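Local coordinates for 2-keto-3-deoxygluconate kinase (Thermotoga maritima, PDB 2AFB), which phosphorylates 2-keto-3-deoxygluconate, probably with ATP as phosphate donor, as a carbohydrate kinase of the pfkB (ribokinase) family, at residues 96-101 and 113-119; 259-265 and 278-284. One frame throughout, in Å; residues are numbered along the deposited sequence.

Interaction 1: residues 96-101 and 113-119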
ATOM      1  N   ARG A  96      -3.154  16.485 -24.310  1.00 29.57           N
ATOM      2  CA  ARG A  96      -2.609  15.648 -23.259  1.00 26.64           C
ATOM      3  C   ARG A  96      -1.671  16.462 -22.372  1.00 27.75           C
ATOM      4  O   ARG A  96      -1.167  17.522 -22.775  1.00 26.59           O
ATOM      5  CB  ARG A  96      -1.813  14.462 -23.826  1.00 26.64           C
ATOM      6  CG  ARG A  96      -0.456  14.826 -24.466  1.00 21.76           C
ATOM      7  CD  ARG A  96       0.122  13.657 -25.257  1.00 28.10           C
ATOM      8  NE  ARG A  96       0.515  12.548 -24.391  1.00 27.91           N
ATOM      9  CZ  ARG A  96       1.681  12.464 -23.765  1.00 26.74           C
ATOM     10  NH1 ARG A  96       2.626  13.399 -23.914  1.00 28.55           N
ATOM     11  NH2 ARG A  96       1.922  11.430 -22.998  1.00 29.72           N
ATOM     12  N   ILE A  97      -1.459  15.936 -21.180  1.00 22.94           N
ATOM     13  CA  ILE A  97      -0.360  16.327 -20.305  1.00 25.19           C
ATOM     14  C   ILE A  97       0.860  15.492 -20.599  1.00 23.07           C
ATOM     15  O   ILE A  97       0.762  14.336 -20.975  1.00 25.12           O
ATOM     16  CB  ILE A  97      -0.715  16.214 -18.821  1.00 24.48           C
ATOM     17  CG1 ILE A  97       0.207  17.114 -17.976  1.00 24.62           C
ATOM     18  CG2 ILE A  97      -0.667  14.759 -18.323  1.00 29.10           C
ATOM     19  CD1 ILE A  97      -0.079  17.099 -16.447  1.00 28.29           C
ATOM     20  N   GLY A  98       2.018  16.111 -20.510  1.00 23.51           N
ATOM     21  CA  GLY A  98       3.268  15.387 -20.617  1.00 25.23           C
ATOM     22  C   GLY A  98       3.484  14.534 -19.395  1.00 24.87           C
ATOM     23  O   GLY A  98       2.952  14.821 -18.313  1.00 23.74           O
ATOM     24  N   ILE A  99       4.232  13.453 -19.593  1.00 26.20           N
ATOM     25  CA  ILE A  99       4.494  12.484 -18.566  1.00 25.69           C
ATOM     26  C   ILE A  99       5.971  12.113 -18.540  1.00 25.48           C
ATOM     27  O   ILE A  99       6.612  12.027 -19.587  1.00 26.34           O
ATOM     28  CB  ILE A  99       3.735  11.128 -18.836  1.00 24.89           C
ATOM     29  CG1 ILE A  99       2.243  11.370 -18.993  1.00 25.63           C
ATOM     30  CG2 ILE A  99       4.085  10.147 -17.742  1.00 26.62           C
ATOM     31  CD1 ILE A  99       1.445  10.090 -19.383  1.00 25.01           C
ATOM     32  N   TYR A 100       6.497  11.827 -17.352  1.00 27.17           N
ATOM     33  CA  TYR A 100       7.709  11.065 -17.273  1.00 27.61           C
ATOM     34  C   TYR A 100       7.670   9.994 -16.238  1.00 28.60           C
ATOM     35  O   TYR A 100       7.041  10.158 -15.190  1.00 24.79           O
ATOM     36  CB  TYR A 100       8.941  11.941 -17.109  1.00 31.82           C
ATOM     37  CG  TYR A 100       9.238  12.613 -15.795  1.00 27.59           C
ATOM     38  CD1 TYR A 100       8.490  13.703 -15.345  1.00 33.72           C
ATOM     39  CD2 TYR A 100      10.323  12.196 -15.020  1.00 35.82           C
ATOM     40  CE1 TYR A 100       8.829  14.376 -14.165  1.00 32.82           C
ATOM     41  CE2 TYR A 100      10.685  12.871 -13.845  1.00 35.29           C
ATOM     42  CZ  TYR A 100       9.941  13.960 -13.421  1.00 40.88           C
ATOM     43  OH  TYR A 100      10.274  14.604 -12.233  1.00 33.84           O
ATOM     44  N   PHE A 101       8.322   8.880 -16.585  1.00 25.83           N
ATOM     45  CA  PHE A 101       8.447   7.742 -15.683  1.00 27.94           C
ATOM     46  C   PHE A 101       9.829   7.823 -15.090  1.00 28.64           C
ATOM     47  O   PHE A 101      10.797   8.006 -15.795  1.00 30.90           O
ATOM     48  CB  PHE A 101       8.308   6.433 -16.420  1.00 24.68           C
ATOM     49  CG  PHE A 101       6.994   6.266 -17.122  1.00 29.12           C
ATOM     50  CD1 PHE A 101       6.762   6.892 -18.304  1.00 24.69           C
ATOM     51  CD2 PHE A 101       5.967   5.491 -16.576  1.00 22.00           C
ATOM     52  CE1 PHE A 101       5.545   6.759 -18.966  1.00 31.90           C
ATOM     53  CE2 PHE A 101       4.751   5.352 -17.245  1.00 25.01           C
ATOM     54  CZ  PHE A 101       4.544   6.016 -18.433  1.00 21.68           C
ATOM     55  N   VAL A 113      15.095   7.811 -16.382  1.00 32.57           N
ATOM     56  CA  VAL A 113      13.905   8.515 -16.805  1.00 34.88           C
ATOM     57  C   VAL A 113      13.524   7.991 -18.190  1.00 31.66           C
ATOM     58  O   VAL A 113      14.345   7.906 -19.072  1.00 29.99           O
ATOM     59  CB  VAL A 113      14.088  10.057 -16.891  1.00 36.87           C
ATOM     60  CG1 VAL A 113      12.723  10.720 -17.204  1.00 42.35           C
ATOM     61  CG2 VAL A 113      14.636  10.641 -15.590  1.00 42.83           C
ATOM     62  N   VAL A 114      12.273   7.621 -18.336  1.00 27.86           N
ATOM     63  CA  VAL A 114      11.659   7.459 -19.617  1.00 27.92           C
ATOM     64  C   VAL A 114      10.692   8.641 -19.848  1.00 27.19           C
ATOM     65  O   VAL A 114       9.665   8.728 -19.215  1.00 22.17           O
ATOM     66  CB  VAL A 114      10.856   6.164 -19.650  1.00 27.89           C
ATOM     67  CG1 VAL A 114      10.206   5.992 -20.981  1.00 30.45           C
ATOM     68  CG2 VAL A 114      11.759   4.950 -19.322  1.00 36.03           C
ATOM     69  N   TYR A 115      10.986   9.514 -20.796  1.00 27.48           N
ATOM     70  CA  TYR A 115      10.083  10.627 -21.100  1.00 28.04           C
ATOM     71  C   TYR A 115       8.939  10.244 -22.045  1.00 27.25           C
ATOM     72  O   TYR A 115       9.138   9.518 -23.025  1.00 28.60           O
ATOM     73  CB  TYR A 115      10.862  11.810 -21.748  1.00 28.42           C
ATOM     74  CG  TYR A 115      11.738  12.495 -20.751  1.00 30.97           C
ATOM     75  CD1 TYR A 115      11.185  13.340 -19.770  1.00 30.66           C
ATOM     76  CD2 TYR A 115      13.100  12.232 -20.706  1.00 31.79           C
ATOM     77  CE1 TYR A 115      11.979  13.937 -18.820  1.00 34.22           C
ATOM     78  CE2 TYR A 115      13.910  12.817 -19.739  1.00 40.17           C
ATOM     79  CZ  TYR A 115      13.346  13.681 -18.813  1.00 33.89           C
ATOM     80  OH  TYR A 115      14.146  14.279 -17.870  1.00 42.51           O
ATOM     81  N   ASP A 116       7.784  10.860 -21.807  1.00 23.94           N
ATOM     82  CA  ASP A 116       6.598  10.752 -22.677  1.00 23.76           C
ATOM     83  C   ASP A 116       5.871  12.103 -22.687  1.00 25.71           C
ATOM     84  O   ASP A 116       4.743  12.240 -22.199  1.00 27.96           O
ATOM     85  CB  ASP A 116       5.737   9.656 -22.102  1.00 23.89           C
ATOM     86  CG  ASP A 116       4.611   9.237 -23.027  1.00 30.83           C
ATOM     87  OD1 ASP A 116       4.668   9.551 -24.248  1.00 29.83           O
ATOM     88  OD2 ASP A 116       3.658   8.622 -22.503  1.00 30.35           O
ATOM     89  N   ARG A 117       6.604  13.127 -23.145  1.00 25.33           N
ATOM     90  CA  ARG A 117       6.193  14.517 -23.044  1.00 25.62           C
ATOM     91  C   ARG A 117       5.809  15.081 -24.410  1.00 25.45           C
ATOM     92  O   ARG A 117       5.187  16.120 -24.507  1.00 29.36           O
ATOM     93  CB  ARG A 117       7.295  15.353 -22.354  1.00 25.13           C
ATOM     94  CG  ARG A 117       8.612  15.486 -23.159  1.00 31.20           C
ATOM     95  CD  ARG A 117       9.802  16.121 -22.367  1.00 25.25           C
ATOM     96  NE  ARG A 117       9.358  17.259 -21.585  1.00 41.37           N
ATOM     97  CZ  ARG A 117      10.110  17.874 -20.670  1.00 40.35           C
ATOM     98  NH1 ARG A 117      11.377  17.472 -20.478  1.00 32.78           N
ATOM     99  NH2 ARG A 117       9.585  18.873 -19.949  1.00 27.63           N
ATOM    100  N   ALA A 118       6.112  14.368 -25.471  1.00 26.48           N
ATOM    101  CA  ALA A 118       5.847  14.904 -26.802  1.00 25.48           C
ATOM    102  C   ALA A 118       4.364  15.137 -27.042  1.00 24.38           C
ATOM    103  O   ALA A 118       3.524  14.419 -26.562  1.00 27.31           O
ATOM    104  CB  ALA A 118       6.411  13.995 -27.839  1.00 22.76           C
ATOM    105  N   HIS A 119       4.058  16.206 -27.736  1.00 26.48           N
ATOM    106  CA  HIS A 119       2.694  16.537 -28.144  1.00 29.71           C
ATOM    107  C   HIS A 119       1.822  16.953 -26.971  1.00 27.77           C
ATOM    108  O   HIS A 119       0.613  16.970 -27.091  1.00 26.97           O
ATOM    109  CB  HIS A 119       2.045  15.378 -28.930  1.00 32.35           C
ATOM    110  CG  HIS A 119       2.920  14.807 -29.993  1.00 35.52           C
ATOM    111  ND1 HIS A 119       3.254  15.500 -31.138  1.00 40.32           N
ATOM    112  CD2 HIS A 119       3.523  13.595 -30.094  1.00 40.50           C
ATOM    113  CE1 HIS A 119       4.038  14.746 -31.891  1.00 35.72           C
ATOM    114  NE2 HIS A 119       4.210  13.582 -31.285  1.00 37.60           N
TER

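Interaction 2: residues 259-265 and 278-284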
ATOM      1  N   ALA A 259      24.267   6.699  -6.787  1.00 33.44           N
ATOM      2  CA  ALA A 259      22.907   7.202  -6.755  1.00 32.97           C
ATOM      3  C   ALA A 259      22.423   7.377  -5.334  1.00 31.97           C
ATOM      4  O   ALA A 259      21.389   7.947  -5.115  1.00 34.01           O
ATOM      5  CB  ALA A 259      21.957   6.231  -7.524  1.00 33.46           C
ATOM      6  N   THR A 260      23.160   6.845  -4.376  1.00 29.74           N
ATOM      7  CA  THR A 260      22.762   6.850  -2.963  1.00 29.14           C
ATOM      8  C   THR A 260      23.457   7.987  -2.159  1.00 25.06           C
ATOM      9  O   THR A 260      22.844   8.581  -1.287  1.00 25.95           O
ATOM     10  CB  THR A 260      23.072   5.447  -2.294  1.00 30.09           C
ATOM     11  OG1 THR A 260      22.222   4.432  -2.857  1.00 26.51           O
ATOM     12  CG2 THR A 260      22.858   5.478  -0.722  1.00 29.49           C
ATOM     13  N   VAL A 261      24.727   8.240  -2.441  1.00 23.42           N
ATOM     14  CA  VAL A 261      25.517   9.324  -1.816  1.00 26.09           C
ATOM     15  C   VAL A 261      26.098  10.272  -2.858  1.00 27.22           C
ATOM     16  O   VAL A 261      26.768   9.841  -3.801  1.00 24.27           O
ATOM     17  CB  VAL A 261      26.661   8.745  -0.942  1.00 28.61           C
ATOM     18  CG1 VAL A 261      27.530   9.848  -0.296  1.00 30.94           C
ATOM     19  CG2 VAL A 261      26.100   7.822   0.104  1.00 29.89           C
ATOM     20  N   ASN A 262      25.799  11.569  -2.694  1.00 28.66           N
ATOM     21  CA  ASN A 262      26.463  12.654  -3.410  1.00 27.42           C
ATOM     22  C   ASN A 262      26.990  13.688  -2.383  1.00 28.42           C
ATOM     23  O   ASN A 262      26.483  13.807  -1.281  1.00 30.21           O
ATOM     24  CB  ASN A 262      25.512  13.428  -4.323  1.00 28.60           C
ATOM     25  CG  ASN A 262      25.009  12.654  -5.528  1.00 29.29           C
ATOM     26  OD1 ASN A 262      24.228  13.211  -6.312  1.00 32.39           O
ATOM     27  ND2 ASN A 262      25.441  11.409  -5.709  1.00 29.86           N
ATOM     28  N   TYR A 263      28.041  14.395  -2.764  1.00 30.05           N
ATOM     29  CA  TYR A 263      28.430  15.600  -2.085  1.00 30.85           C
ATOM     30  C   TYR A 263      27.797  16.736  -2.836  1.00 29.62           C
ATOM     31  O   TYR A 263      27.610  16.645  -4.055  1.00 29.52           O
ATOM     32  CB  TYR A 263      29.931  15.741  -2.086  1.00 35.93           C
ATOM     33  CG  TYR A 263      30.586  14.743  -1.176  1.00 42.39           C
ATOM     34  CD1 TYR A 263      30.922  13.472  -1.638  1.00 49.71           C
ATOM     35  CD2 TYR A 263      30.857  15.069   0.153  1.00 45.57           C
ATOM     36  CE1 TYR A 263      31.522  12.558  -0.811  1.00 54.53           C
ATOM     37  CE2 TYR A 263      31.475  14.171   0.990  1.00 48.58           C
ATOM     38  CZ  TYR A 263      31.804  12.913   0.501  1.00 53.23           C
ATOM     39  OH  TYR A 263      32.415  12.011   1.332  1.00 56.65           O
ATOM     40  N   TRP A 264      27.438  17.795  -2.117  1.00 27.69           N
ATOM     41  CA  TRP A 264      26.705  18.918  -2.725  1.00 27.49           C
ATOM     42  C   TRP A 264      27.106  20.232  -2.087  1.00 24.76           C
ATOM     43  O   TRP A 264      27.144  20.362  -0.843  1.00 24.34           O
ATOM     44  CB  TRP A 264      25.201  18.673  -2.552  1.00 26.66           C
ATOM     45  CG  TRP A 264      24.274  19.749  -2.989  1.00 26.42           C
ATOM     46  CD1 TRP A 264      23.712  20.738  -2.188  1.00 26.59           C
ATOM     47  CD2 TRP A 264      23.772  19.980  -4.323  1.00 22.51           C
ATOM     48  NE1 TRP A 264      22.897  21.552  -2.965  1.00 28.66           N
ATOM     49  CE2 TRP A 264      22.918  21.104  -4.267  1.00 25.79           C
ATOM     50  CE3 TRP A 264      23.947  19.338  -5.556  1.00 26.26           C
ATOM     51  CZ2 TRP A 264      22.253  21.596  -5.419  1.00 23.51           C
ATOM     52  CZ3 TRP A 264      23.275  19.817  -6.657  1.00 27.30           C
ATOM     53  CH2 TRP A 264      22.443  20.934  -6.579  1.00 25.37           C
ATOM     54  N   SER A 265      27.347  21.214  -2.950  1.00 24.91           N
ATOM     55  CA  SER A 265      27.690  22.569  -2.521  1.00 27.30           C
ATOM     56  C   SER A 265      27.375  23.510  -3.660  1.00 26.75           C
ATOM     57  O   SER A 265      27.077  23.062  -4.769  1.00 25.62           O
ATOM     58  CB  SER A 265      29.165  22.681  -2.141  1.00 27.11           C
ATOM     59  OG  SER A 265      29.972  22.543  -3.283  1.00 33.04           O
ATOM     60  N   ASN A 278      28.989  25.732   2.465  1.00 28.40           N
ATOM     61  CA  ASN A 278      29.325  24.452   3.012  1.00 28.93           C
ATOM     62  C   ASN A 278      28.991  23.322   2.019  1.00 28.69           C
ATOM     63  O   ASN A 278      28.074  23.430   1.208  1.00 26.19           O
ATOM     64  CB  ASN A 278      28.555  24.276   4.311  1.00 33.23           C
ATOM     65  CG  ASN A 278      29.057  23.121   5.114  1.00 43.42           C
ATOM     66  OD1 ASN A 278      30.200  23.128   5.592  1.00 57.63           O
ATOM     67  ND2 ASN A 278      28.219  22.085   5.250  1.00 58.00           N
ATOM     68  N   ARG A 279      29.785  22.264   2.088  1.00 27.18           N
ATOM     69  CA  ARG A 279      29.659  21.081   1.282  1.00 29.54           C
ATOM     70  C   ARG A 279      29.048  19.951   2.105  1.00 25.92           C
ATOM     71  O   ARG A 279      29.534  19.606   3.149  1.00 23.20           O
ATOM     72  CB  ARG A 279      31.044  20.670   0.799  1.00 31.39           C
ATOM     73  CG  ARG A 279      31.037  19.516  -0.218  1.00 40.09           C
ATOM     74  CD  ARG A 279      32.405  19.446  -0.913  1.00 42.59           C
ATOM     75  NE  ARG A 279      32.778  18.120  -1.403  1.00 47.06           N
ATOM     76  CZ  ARG A 279      33.377  17.166  -0.679  1.00 46.21           C
ATOM     77  NH1 ARG A 279      33.617  17.302   0.633  1.00 44.95           N
ATOM     78  NH2 ARG A 279      33.691  16.019  -1.278  1.00 40.64           N
ATOM     79  N   TYR A 280      27.989  19.360   1.599  1.00 28.20           N
ATOM     80  CA  TYR A 280      27.228  18.379   2.367  1.00 26.78           C
ATOM     81  C   TYR A 280      27.404  16.996   1.750  1.00 26.37           C
ATOM     82  O   TYR A 280      27.441  16.841   0.534  1.00 26.14           O
ATOM     83  CB  TYR A 280      25.740  18.748   2.352  1.00 23.89           C
ATOM     84  CG  TYR A 280      25.407  20.087   2.965  1.00 28.75           C
ATOM     85  CD1 TYR A 280      25.167  20.198   4.336  1.00 27.84           C
ATOM     86  CD2 TYR A 280      25.314  21.237   2.183  1.00 22.51           C
ATOM     87  CE1 TYR A 280      24.850  21.428   4.929  1.00 30.98           C
ATOM     88  CE2 TYR A 280      24.982  22.463   2.761  1.00 24.60           C
ATOM     89  CZ  TYR A 280      24.770  22.545   4.135  1.00 25.47           C
ATOM     90  OH  TYR A 280      24.479  23.720   4.718  1.00 25.52           O
ATOM     91  N   GLU A 281      27.457  15.987   2.589  1.00 24.57           N
ATOM     92  CA  GLU A 281      27.415  14.627   2.091  1.00 28.22           C
ATOM     93  C   GLU A 281      25.990  14.130   2.302  1.00 24.87           C
ATOM     94  O   GLU A 281      25.500  14.155   3.403  1.00 22.31           O
ATOM     95  CB  GLU A 281      28.431  13.774   2.843  1.00 27.74           C
ATOM     96  CG  GLU A 281      28.473  12.337   2.363  1.00 38.55           C
ATOM     97  CD  GLU A 281      29.356  11.481   3.207  1.00 44.12           C
ATOM     98  OE1 GLU A 281      30.562  11.758   3.213  1.00 52.66           O
ATOM     99  OE2 GLU A 281      28.842  10.551   3.867  1.00 52.88           O
ATOM    100  N   ILE A 282      25.311  13.723   1.251  1.00 23.98           N
ATOM    101  CA  ILE A 282      23.875  13.494   1.346  1.00 27.23           C
ATOM    102  C   ILE A 282      23.600  12.038   1.019  1.00 27.64           C
ATOM    103  O   ILE A 282      24.050  11.555  -0.025  1.00 27.28           O
ATOM    104  CB  ILE A 282      23.125  14.375   0.301  1.00 28.00           C
ATOM    105  CG1 ILE A 282      23.534  15.846   0.487  1.00 27.94           C
ATOM    106  CG2 ILE A 282      21.611  14.157   0.389  1.00 28.40           C
ATOM    107  CD1 ILE A 282      22.902  16.779  -0.534  1.00 29.75           C
ATOM    108  N   HIS A 283      22.894  11.334   1.911  1.00 27.37           N
ATOM    109  CA  HIS A 283      22.204  10.092   1.545  1.00 25.38           C
ATOM    110  C   HIS A 283      20.859  10.512   0.990  1.00 27.39           C
ATOM    111  O   HIS A 283      19.990  11.029   1.721  1.00 28.07           O
ATOM    112  CB  HIS A 283      21.988   9.141   2.722  1.00 28.42           C
ATOM    113  CG  HIS A 283      23.192   8.362   3.129  1.00 28.29           C
ATOM    114  ND1 HIS A 283      24.338   8.953   3.629  1.00 22.32           N
ATOM    115  CD2 HIS A 283      23.412   7.023   3.153  1.00 26.13           C
ATOM    116  CE1 HIS A 283      25.208   8.008   3.941  1.00 32.49           C
ATOM    117  NE2 HIS A 283      24.666   6.826   3.674  1.00 23.08           N
ATOM    118  N   ILE A 284      20.682  10.252  -0.289  1.00 25.20           N
ATOM    119  CA  ILE A 284      19.599  10.766  -1.076  1.00 26.41           C
ATOM    120  C   ILE A 284      18.291   9.957  -0.937  1.00 27.06           C
ATOM    121  O   ILE A 284      18.320   8.740  -0.977  1.00 26.47           O
ATOM    122  CB  ILE A 284      20.082  10.773  -2.569  1.00 28.69           C
ATOM    123  CG1 ILE A 284      21.294  11.720  -2.717  1.00 24.07           C
ATOM    124  CG2 ILE A 284      18.989  11.149  -3.483  1.00 28.53           C
ATOM    125  CD1 ILE A 284      22.017  11.576  -4.031  1.00 30.65           C
TER

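Interaction 1: residues 96-101 and 113-119
In the small four-stranded sheet beside the main domain, which in pfkB kinases forms the lid, strands 99-103 and 112-116 pair as an antiparallel hairpin, and Arg96 and Asp116 meet where the hairpin opens. The backbone bonds Asp116 N to Ile99 O (2.8 Å) and Phe101 N to Val114 O (3.0 Å) fix the register. Arg96 folds its chain back at chi3 (-68°) and presents NH1 and NH2 end-on to one atom, Asp116 O, each at 3.0 Å. That oxygen lies in the guanidinium plane, while both nitrogens stand above the carbonyl plane; Ile99 N is its third donor, at 2.9 Å. Arg96 NH2 also reaches Asp116 OD2 in a 3.3 Å salt bridge, the two planes turned 41° apart. On the other face, Tyr100 CD2 rests against Val113 CG1 (3.6 Å), and its OH bonds Asp328. Phe101, which meets Val114 through CB, suits the face that packs against a second subunit. Asp116 and Arg96 of that subunit form reciprocal salt bridges with this pair, so arginine and aspartate serve both hairpin and subunit interface. These charges are likely to hold buried Asp116 as carboxylate and to offset the two arginines close across the interface.

Interaction 2: residues 259-265 and 278-284
Tyr263, Glu281 and Arg279 meet across the antiparallel hairpin of strands 261-270 and 273-283, at one edge of the large sheet of this ribokinase-like fold. Ile282 N bonds Asn262 O at 2.8 Å, Tyr280 N and Trp264 O match that length, and each hydrogen-bonded pair is closed by a return bond. Ile284 N to Thr260 O, 2.9 Å, extends the ladder. Glu281 O accepts from Gln108 and His283 N donates to Ser107, both of one neighbouring subunit. The Tyr263 ring is held on both faces. Arg279 lays its guanidinium flat on one face, the planes 4° apart, and its NE forms a salt bridge with Glu255; Glu281 CG covers the other. Glu281 runs alongside the ring, its CG swung opposite the backbone N (chi1 -179°), and brings OE1 to Tyr263 OH at 2.7 Å, a weak bond. Were Tyr263 replaced by an alanine, the Arg279 guanidinium would probably lose its stacking surface and Glu281 OE1 its hydroxyl partner. Within its own strand Asn262 ND2 bonds Val261 O (2.8 Å), and Arg254 serves its OD1. Trp264 NE1 is satisfied by Ser319 on helix 308-322, and apolar Ile282 suits this face, touching Cys320 of that helix and, through CD1, Trp264 CB. His283 NE2 binds a nickel ion together with His283 of two neighbouring subunits, while Val261 CG2 sits over the centre of its ring, 3.9 Å from the centroid.

Interactions 1 and 2 are both antiparallel hairpins but hold different sheets: 96-101 with 113-119 lies in the small four-stranded sheet, 259-265 with 278-284 at the edge of the nine-stranded one. Their centres are 28 Å apart and they do not touch. Both are partly buried. In interaction 1 the face with Ile99, Phe101 and Asp116 meets a second subunit; in interaction 2 the face with Trp264, Tyr280 and Ile282 packs on helix 308-322. Interaction 1 relies on buried charge, shared with that subunit. In interaction 2 the charged side chains lie at the surface and flank an aromatic ring, while nickel and hydrogen bonds from backbone atoms reach neighbouring subunits.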